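Local coordinates for protein type ii site-specific deoxyribonuclease (Klebsiella pneumoniae, PDB 6EKR) that probably acts as a type IIP restriction endonuclease of the PD-(D/E)xK nuclease class, cutting DNA at a specific sequence, at residues A[2-7]-A[30-35]; A[34-39]-A[119-124]; A[71-76]-A[110-115]. The protein carries 2 engineered substitutions. All blocks are in the same frame, centred on the assembly; numbering follows the deposited sequence.

In the fold
Contact 1 comes first along the chain, contact 2 starts where it ends and is closed only by 119-124, and both segments of contact 3 lie between the two segments of contact 2. Contact 1 pairs the start of helix 3-16 with the later half of helix 22-39; contact 2, its centre about 8 Å away, carries the last turns of helix 22-39 onto helix 101-125, so L34 and L35 lie in both. Contact 3, centred about 13 Å from contact 2 and 16 Å from contact 1, sets the loop 71-76 on an earlier turn of helix 101-125. M33 and L36 bridge to F74, so the N-terminal hairpin, the long helix and the loop form continuous packing.

Contact 1. Residues A[2-7]-A[30-35]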
# COMPACT_ATOMS: atom_id res chain seq x y z
N ASP A 2 -30.05 6.42 3.20
CA ASP A 2 -29.32 7.56 2.63
C ASP A 2 -29.27 8.65 3.69
O ASP A 2 -28.55 9.64 3.58
CB ASP A 2 -30.05 8.06 1.37
CG ASP A 2 -29.37 9.25 0.73
OD1 ASP A 2 -28.12 9.20 0.53
OD2 ASP A 2 -30.09 10.23 0.43
N ILE A 3 -30.06 8.42 4.73
CA ILE A 3 -30.13 9.24 5.92
C ILE A 3 -28.90 8.99 6.76
O ILE A 3 -28.48 9.87 7.52
CB ILE A 3 -31.38 8.87 6.75
CG1 ILE A 3 -32.66 8.93 5.90
CG2 ILE A 3 -31.51 9.75 7.99
CD1 ILE A 3 -32.93 7.71 5.01
N LEU A 4 -28.31 7.80 6.62
CA LEU A 4 -27.14 7.43 7.39
C LEU A 4 -25.90 8.25 6.99
O LEU A 4 -25.20 8.76 7.87
CB LEU A 4 -26.87 5.93 7.30
CG LEU A 4 -25.68 5.37 8.09
CD1 LEU A 4 -25.94 5.34 9.59
CD2 LEU A 4 -25.33 4.00 7.57
N LYS A 5 -25.66 8.37 5.68
CA LYS A 5 -24.57 9.18 5.14
C LYS A 5 -24.67 10.64 5.60
O LYS A 5 -23.71 11.20 6.15
CB LYS A 5 -24.54 9.13 3.61
CG LYS A 5 -23.20 9.54 3.00
CD LYS A 5 -23.36 10.23 1.64
CE LYS A 5 -22.07 10.98 1.23
NZ LYS A 5 -22.26 11.99 0.14
N GLU A 6 -25.83 11.24 5.37
CA GLU A 6 -26.10 12.59 5.81
C GLU A 6 -25.72 12.70 7.28
O GLU A 6 -25.01 13.63 7.68
CB GLU A 6 -27.58 12.93 5.57
CG GLU A 6 -28.06 14.27 6.15
CD GLU A 6 -29.58 14.29 6.45
OE1 GLU A 6 -30.16 13.22 6.79
OE2 GLU A 6 -30.19 15.39 6.35
N LYS A 7 -26.16 11.73 8.08
CA LYS A 7 -25.89 11.74 9.52
C LYS A 7 -24.42 11.61 9.89
O LYS A 7 -23.96 12.27 10.83
CB LYS A 7 -26.73 10.69 10.24
CG LYS A 7 -28.10 11.18 10.60
CD LYS A 7 -28.90 10.07 11.25
CE LYS A 7 -30.33 10.50 11.49
NZ LYS A 7 -31.10 9.39 12.12
N GLU A 30 -27.08 5.17 16.79
CA GLU A 30 -28.51 4.96 16.97
C GLU A 30 -29.16 4.51 15.68
O GLU A 30 -29.87 3.52 15.64
CB GLU A 30 -29.17 6.22 17.50
CG GLU A 30 -30.69 6.15 17.57
CD GLU A 30 -31.29 7.17 18.52
OE1 GLU A 30 -30.57 7.62 19.44
OE2 GLU A 30 -32.48 7.50 18.35
N HIS A 31 -28.86 5.23 14.60
CA HIS A 31 -29.55 5.06 13.33
C HIS A 31 -29.09 3.85 12.53
O HIS A 31 -29.89 3.23 11.84
CB HIS A 31 -29.42 6.33 12.47
CG HIS A 31 -30.12 6.26 11.15
ND1 HIS A 31 -31.43 6.66 10.98
CD2 HIS A 31 -29.70 5.83 9.94
CE1 HIS A 31 -31.78 6.49 9.72
NE2 HIS A 31 -30.76 5.97 9.07
N ALA A 32 -27.81 3.52 12.62
CA ALA A 32 -27.29 2.34 11.92
C ALA A 32 -27.85 1.08 12.56
O ALA A 32 -28.22 0.13 11.85
CB ALA A 32 -25.78 2.33 11.94
N MSE A 33 -27.92 1.09 13.89
CA MSE A 33 -28.48 -0.02 14.67
C MSE A 33 -29.96 -0.27 14.35
O MSE A 33 -30.35 -1.41 14.11
CB MSE A 33 -28.31 0.23 16.17
CG MSE A 33 -26.89 0.03 16.69
SE MSE A 33 -26.26 -1.82 16.55
CE MSE A 33 -27.32 -2.59 18.00
N LEU A 34 -30.76 0.78 14.33
CA LEU A 34 -32.18 0.66 14.01
C LEU A 34 -32.41 0.30 12.54
O LEU A 34 -33.42 -0.31 12.20
CB LEU A 34 -32.95 1.92 14.39
CG LEU A 34 -32.98 2.32 15.87
CD1 LEU A 34 -33.74 3.61 16.06
CD2 LEU A 34 -33.56 1.23 16.74
N LEU A 35 -31.47 0.67 11.68
CA LEU A 35 -31.58 0.34 10.26
C LEU A 35 -31.48 -1.16 10.04
O LEU A 35 -32.35 -1.76 9.40
CB LEU A 35 -30.51 1.06 9.43
CG LEU A 35 -30.90 2.17 8.46
CD1 LEU A 35 -29.65 2.82 7.89
CD2 LEU A 35 -31.76 1.63 7.34
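H31 meets three residues of the N-terminal helix at once, which makes its imidazole the centre of the contact between 2-7 and 30-35. The extended side chain of K7 runs at about a right angle to that of H31, and K7 NZ, 3.0 Å from H31 ND1, comes to the ring obliquely. I3 also comes in obliquely, with CG2 3.7 Å from CE1 of H31. L4 behaves differently: its CD1 lies at the ring edge, near the ring plane and 3.8 Å from H31 CD2. That same methyl reaches the CB of A32, also at 3.8 Å, and thereby links the polar side of the contact to its apolar side. Next to it, L4 CB packs against CD1 of L35 at 4.2 Å. The imidazole is carried toward helix 3-16 because its CG stands anti to the backbone N (chi1 -179°). E30 OE2 is 6.7 Å from K7 NZ, too far for contact but perhaps close enough to stabilise the lysine's positive charge. Further out, V28 touches both L4 and K7, and M1 touches L35. The axes of the two short helical segments run almost antiparallel, at 165° and 10.2 Å apart at closest approach, in the manner of an alpha-alpha hairpin, here formed by consecutive helices 3-16 and 22-39.

Contact 2. Residues A[34-39]-A[119-124]; sequences LLLKNN and ACCFDL
L35, whose CB lies 4.2 Å from C121 SG, carries a carbonyl O on which several donors converge as helix 22-39 ends. N39 ND2 approaches L35 O at 2.8 Å, but the N-H...O angle of 123° makes this a weak bond; the backbone N-H groups of N38 and N39 add two more weak ones. The amide of N39 is thus folded back over the final turn. Across the interface the contact is wholly apolar and buried, and L36 does most of the work. With CG anti to its own carbonyl carbon (chi1 -58°), the leucine sends CD2 toward helix 101-125. There CD2 sits 3.7 Å from C121 SG and 4.2 Å from C120 CB, while CD1 of L124, one turn on, borders the same methyl at 4.2 Å. The sulfur of C121 therefore lies against both L35 and L36. The segment axes make an angle of 51° and approach to 10.2 Å. F59 touches L36, C120 and L124, so strand 53-61 borders the interface, whereas L4 of helix 3-16 packs on C121 and F122, and P133 of helix 132-148 lies against A119 and F122.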
# COMPACT_ATOMS: atom_id res chain seq x y z
N LEU A 34 -30.76 0.78 14.33
CA LEU A 34 -32.18 0.66 14.01
C LEU A 34 -32.41 0.30 12.54
O LEU A 34 -33.42 -0.31 12.20
CB LEU A 34 -32.95 1.92 14.39
CG LEU A 34 -32.98 2.32 15.87
CD1 LEU A 34 -33.74 3.61 16.06
CD2 LEU A 34 -33.56 1.23 16.74
N LEU A 35 -31.47 0.67 11.68
CA LEU A 35 -31.58 0.34 10.26
C LEU A 35 -31.48 -1.16 10.04
O LEU A 35 -32.35 -1.76 9.40
CB LEU A 35 -30.51 1.06 9.43
CG LEU A 35 -30.90 2.17 8.46
CD1 LEU A 35 -29.65 2.82 7.89
CD2 LEU A 35 -31.76 1.63 7.34
N LEU A 36 -30.41 -1.76 10.58
CA LEU A 36 -30.15 -3.20 10.48
C LEU A 36 -31.27 -3.98 11.16
O LEU A 36 -31.76 -4.97 10.63
CB LEU A 36 -28.79 -3.56 11.10
CG LEU A 36 -27.47 -2.93 10.62
CD1 LEU A 36 -26.35 -3.21 11.60
CD2 LEU A 36 -27.08 -3.44 9.26
N LYS A 37 -31.68 -3.49 12.33
CA LYS A 37 -32.79 -4.05 13.08
C LYS A 37 -34.11 -4.14 12.28
O LYS A 37 -34.77 -5.18 12.28
CB LYS A 37 -32.97 -3.27 14.39
CG LYS A 37 -34.12 -3.73 15.27
CD LYS A 37 -33.95 -3.21 16.68
CE LYS A 37 -35.12 -3.62 17.57
NZ LYS A 37 -36.27 -2.67 17.46
N ASN A 38 -34.49 -3.08 11.57
CA ASN A 38 -35.79 -3.03 10.90
C ASN A 38 -35.82 -3.52 9.44
O ASN A 38 -36.90 -3.79 8.89
CB ASN A 38 -36.40 -1.64 10.99
CG ASN A 38 -36.54 -1.15 12.41
OD1 ASN A 38 -37.00 -1.88 13.29
ND2 ASN A 38 -36.12 0.09 12.66
N ASN A 39 -34.65 -3.66 8.83
CA ASN A 39 -34.59 -4.04 7.42
C ASN A 39 -33.74 -5.26 7.10
O ASN A 39 -33.99 -5.94 6.11
CB ASN A 39 -34.13 -2.85 6.58
CG ASN A 39 -34.85 -1.57 6.93
OD1 ASN A 39 -36.05 -1.44 6.72
ND2 ASN A 39 -34.12 -0.63 7.50
N ALA A 119 -20.47 -0.08 9.48
CA ALA A 119 -19.82 -0.76 8.37
C ALA A 119 -20.77 -1.65 7.57
O ALA A 119 -20.84 -1.54 6.35
CB ALA A 119 -18.59 -1.55 8.86
N CYS A 120 -21.51 -2.52 8.26
CA CYS A 120 -22.46 -3.43 7.62
C CYS A 120 -23.59 -2.72 6.88
O CYS A 120 -24.07 -3.21 5.87
CB CYS A 120 -23.06 -4.39 8.64
SG CYS A 120 -21.90 -5.54 9.30
N CYS A 121 -24.02 -1.57 7.41
CA CYS A 121 -24.99 -0.72 6.73
C CYS A 121 -24.53 -0.30 5.34
O CYS A 121 -25.31 -0.34 4.38
CB CYS A 121 -25.29 0.51 7.58
SG CYS A 121 -26.46 0.17 8.91
N PHE A 122 -23.25 0.07 5.23
CA PHE A 122 -22.62 0.40 3.94
C PHE A 122 -22.47 -0.78 3.00
O PHE A 122 -22.52 -0.61 1.79
CB PHE A 122 -21.25 1.03 4.16
CG PHE A 122 -21.29 2.48 4.50
CD1 PHE A 122 -20.66 3.41 3.69
CD2 PHE A 122 -21.96 2.93 5.65
CE1 PHE A 122 -20.70 4.77 4.02
CE2 PHE A 122 -22.00 4.28 5.98
CZ PHE A 122 -21.37 5.20 5.16
N ASP A 123 -22.25 -1.98 3.54
CA ASP A 123 -22.13 -3.16 2.69
C ASP A 123 -23.47 -3.50 2.05
O ASP A 123 -23.51 -4.02 0.94
CB ASP A 123 -21.61 -4.35 3.48
CG ASP A 123 -20.31 -4.05 4.20
OD1 ASP A 123 -19.40 -3.44 3.62
OD2 ASP A 123 -20.20 -4.46 5.37
N LEU A 124 -24.57 -3.21 2.76
CA LEU A 124 -25.90 -3.54 2.28
C LEU A 124 -26.51 -2.44 1.44
O LEU A 124 -27.16 -2.71 0.44
CB LEU A 124 -26.84 -3.91 3.43
CG LEU A 124 -26.55 -5.12 4.33
CD1 LEU A 124 -27.55 -5.15 5.47
CD2 LEU A 124 -26.56 -6.45 3.59

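Contact 3. Residues A[71-76]-A[110-115]; sequences DDLFIT and IIYTSV
L73 and Y112 cross at about a right angle, with the leucine CD2 over one face of the tyrosine ring. This CD2 stands 3.9 Å from the Y112 ring centroid and only 9° off the ring normal, a CH-pi contact, while L73 CB reaches CD2 of the tyrosine at 3.7 Å. Y112 CG is anti to the backbone N (chi1 -173°), which turns the ring toward the loop; its hydroxyl is hydrogen-bonded to the backbone N of R70. The F74 ring meets its neighbours in two ways: Y112 CE2 lies at its edge, and T113 CG2 sits over one face, offset toward the rim. F59 of strand 53-61 adds an edge-to-face stack. This is a loop laid along a helix: residues 71-76 lead from the small antiparallel sheet to helix 78-91 and rest on helix 101-125, within a PD-(D/E)xK nuclease. T113 pins the two together, as its OG1 accepts a fairly straight hydrogen bond from I75 N (2.9 Å, 161°) and is also bonded to K109 O in the preceding turn. Beyond it, I75 CD1 and I110 CD1 touch at 3.8 Å, and F81 and F85 of helix 78-91 touch I110.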
# COMPACT_ATOMS: atom_id res chain seq x y z
N ASP A 71 -20.86 -12.93 15.88
CA ASP A 71 -22.13 -12.88 16.60
C ASP A 71 -21.94 -12.85 18.11
O ASP A 71 -22.71 -12.21 18.84
CB ASP A 71 -22.96 -14.10 16.25
CG ASP A 71 -24.31 -14.09 16.93
OD1 ASP A 71 -25.29 -13.79 16.23
OD2 ASP A 71 -24.38 -14.35 18.15
N ASP A 72 -20.91 -13.55 18.57
CA ASP A 72 -20.56 -13.56 19.97
C ASP A 72 -20.03 -12.21 20.45
O ASP A 72 -19.77 -12.03 21.63
CB ASP A 72 -19.52 -14.64 20.21
CG ASP A 72 -18.13 -14.20 19.84
OD1 ASP A 72 -17.74 -14.29 18.65
OD2 ASP A 72 -17.41 -13.75 20.75
N LEU A 73 -19.86 -11.26 19.52
CA LEU A 73 -19.23 -9.97 19.81
C LEU A 73 -20.19 -8.80 19.52
O LEU A 73 -20.23 -7.82 20.27
CB LEU A 73 -17.95 -9.85 18.98
CG LEU A 73 -16.65 -9.33 19.63
CD1 LEU A 73 -16.27 -10.10 20.90
CD2 LEU A 73 -15.50 -9.36 18.62
N PHE A 74 -20.95 -8.92 18.44
CA PHE A 74 -21.94 -7.92 18.04
C PHE A 74 -23.15 -8.02 18.94
O PHE A 74 -23.68 -9.11 19.13
CB PHE A 74 -22.36 -8.21 16.60
CG PHE A 74 -22.97 -7.04 15.87
CD1 PHE A 74 -22.23 -6.35 14.90
CD2 PHE A 74 -24.28 -6.64 16.12
CE1 PHE A 74 -22.79 -5.28 14.21
CE2 PHE A 74 -24.84 -5.57 15.44
CZ PHE A 74 -24.10 -4.89 14.48
N ILE A 75 -23.62 -6.90 19.48
CA ILE A 75 -24.84 -6.91 20.30
C ILE A 75 -26.07 -6.67 19.43
O ILE A 75 -26.39 -5.54 19.09
CB ILE A 75 -24.75 -5.91 21.48
CG1 ILE A 75 -23.56 -6.26 22.38
CG2 ILE A 75 -26.04 -5.90 22.29
CD1 ILE A 75 -23.09 -5.13 23.31
N THR A 76 -26.76 -7.74 19.06
CA THR A 76 -27.92 -7.63 18.16
C THR A 76 -29.26 -7.28 18.85
O THR A 76 -30.32 -7.43 18.23
CB THR A 76 -28.11 -8.91 17.31
OG1 THR A 76 -28.05 -10.06 18.16
CG2 THR A 76 -27.04 -9.02 16.25
N ILE A 110 -18.77 -3.21 22.71
CA ILE A 110 -19.43 -1.94 22.38
C ILE A 110 -18.74 -1.32 21.17
O ILE A 110 -19.39 -1.01 20.17
CB ILE A 110 -19.48 -0.94 23.59
CG1 ILE A 110 -20.49 -1.38 24.67
CG2 ILE A 110 -19.80 0.47 23.14
CD1 ILE A 110 -21.91 -1.63 24.21
N ILE A 111 -17.41 -1.15 21.24
CA ILE A 111 -16.68 -0.57 20.12
C ILE A 111 -16.98 -1.39 18.86
O ILE A 111 -17.34 -0.82 17.83
CB ILE A 111 -15.17 -0.50 20.40
CG1 ILE A 111 -14.88 0.57 21.45
CG2 ILE A 111 -14.40 -0.17 19.13
CD1 ILE A 111 -13.61 0.33 22.23
N TYR A 112 -16.86 -2.71 18.97
CA TYR A 112 -17.11 -3.61 17.84
C TYR A 112 -18.46 -3.34 17.20
O TYR A 112 -18.56 -3.10 16.00
CB TYR A 112 -17.02 -5.08 18.27
CG TYR A 112 -17.09 -6.08 17.12
CD1 TYR A 112 -16.00 -6.28 16.29
CD2 TYR A 112 -18.26 -6.80 16.87
CE1 TYR A 112 -16.05 -7.19 15.24
CE2 TYR A 112 -18.33 -7.71 15.82
CZ TYR A 112 -17.21 -7.90 15.00
OH TYR A 112 -17.24 -8.80 13.96
N THR A 113 -19.50 -3.37 18.03
CA THR A 113 -20.86 -3.18 17.58
C THR A 113 -21.04 -1.81 16.94
O THR A 113 -21.64 -1.71 15.88
CB THR A 113 -21.84 -3.40 18.76
OG1 THR A 113 -21.75 -4.76 19.18
CG2 THR A 113 -23.28 -3.08 18.39
N SER A 114 -20.52 -0.77 17.59
CA SER A 114 -20.70 0.59 17.08
C SER A 114 -20.14 0.74 15.67
O SER A 114 -20.85 1.16 14.76
CB SER A 114 -20.05 1.62 18.01
OG SER A 114 -20.74 1.72 19.25
N VAL A 115 -18.86 0.39 15.50
CA VAL A 115 -18.16 0.47 14.22
C VAL A 115 -18.72 -0.50 13.18
O VAL A 115 -18.90 -0.13 12.02
CB VAL A 115 -16.63 0.27 14.39
CG1 VAL A 115 -15.97 -0.03 13.07
CG2 VAL A 115 -16.00 1.49 15.01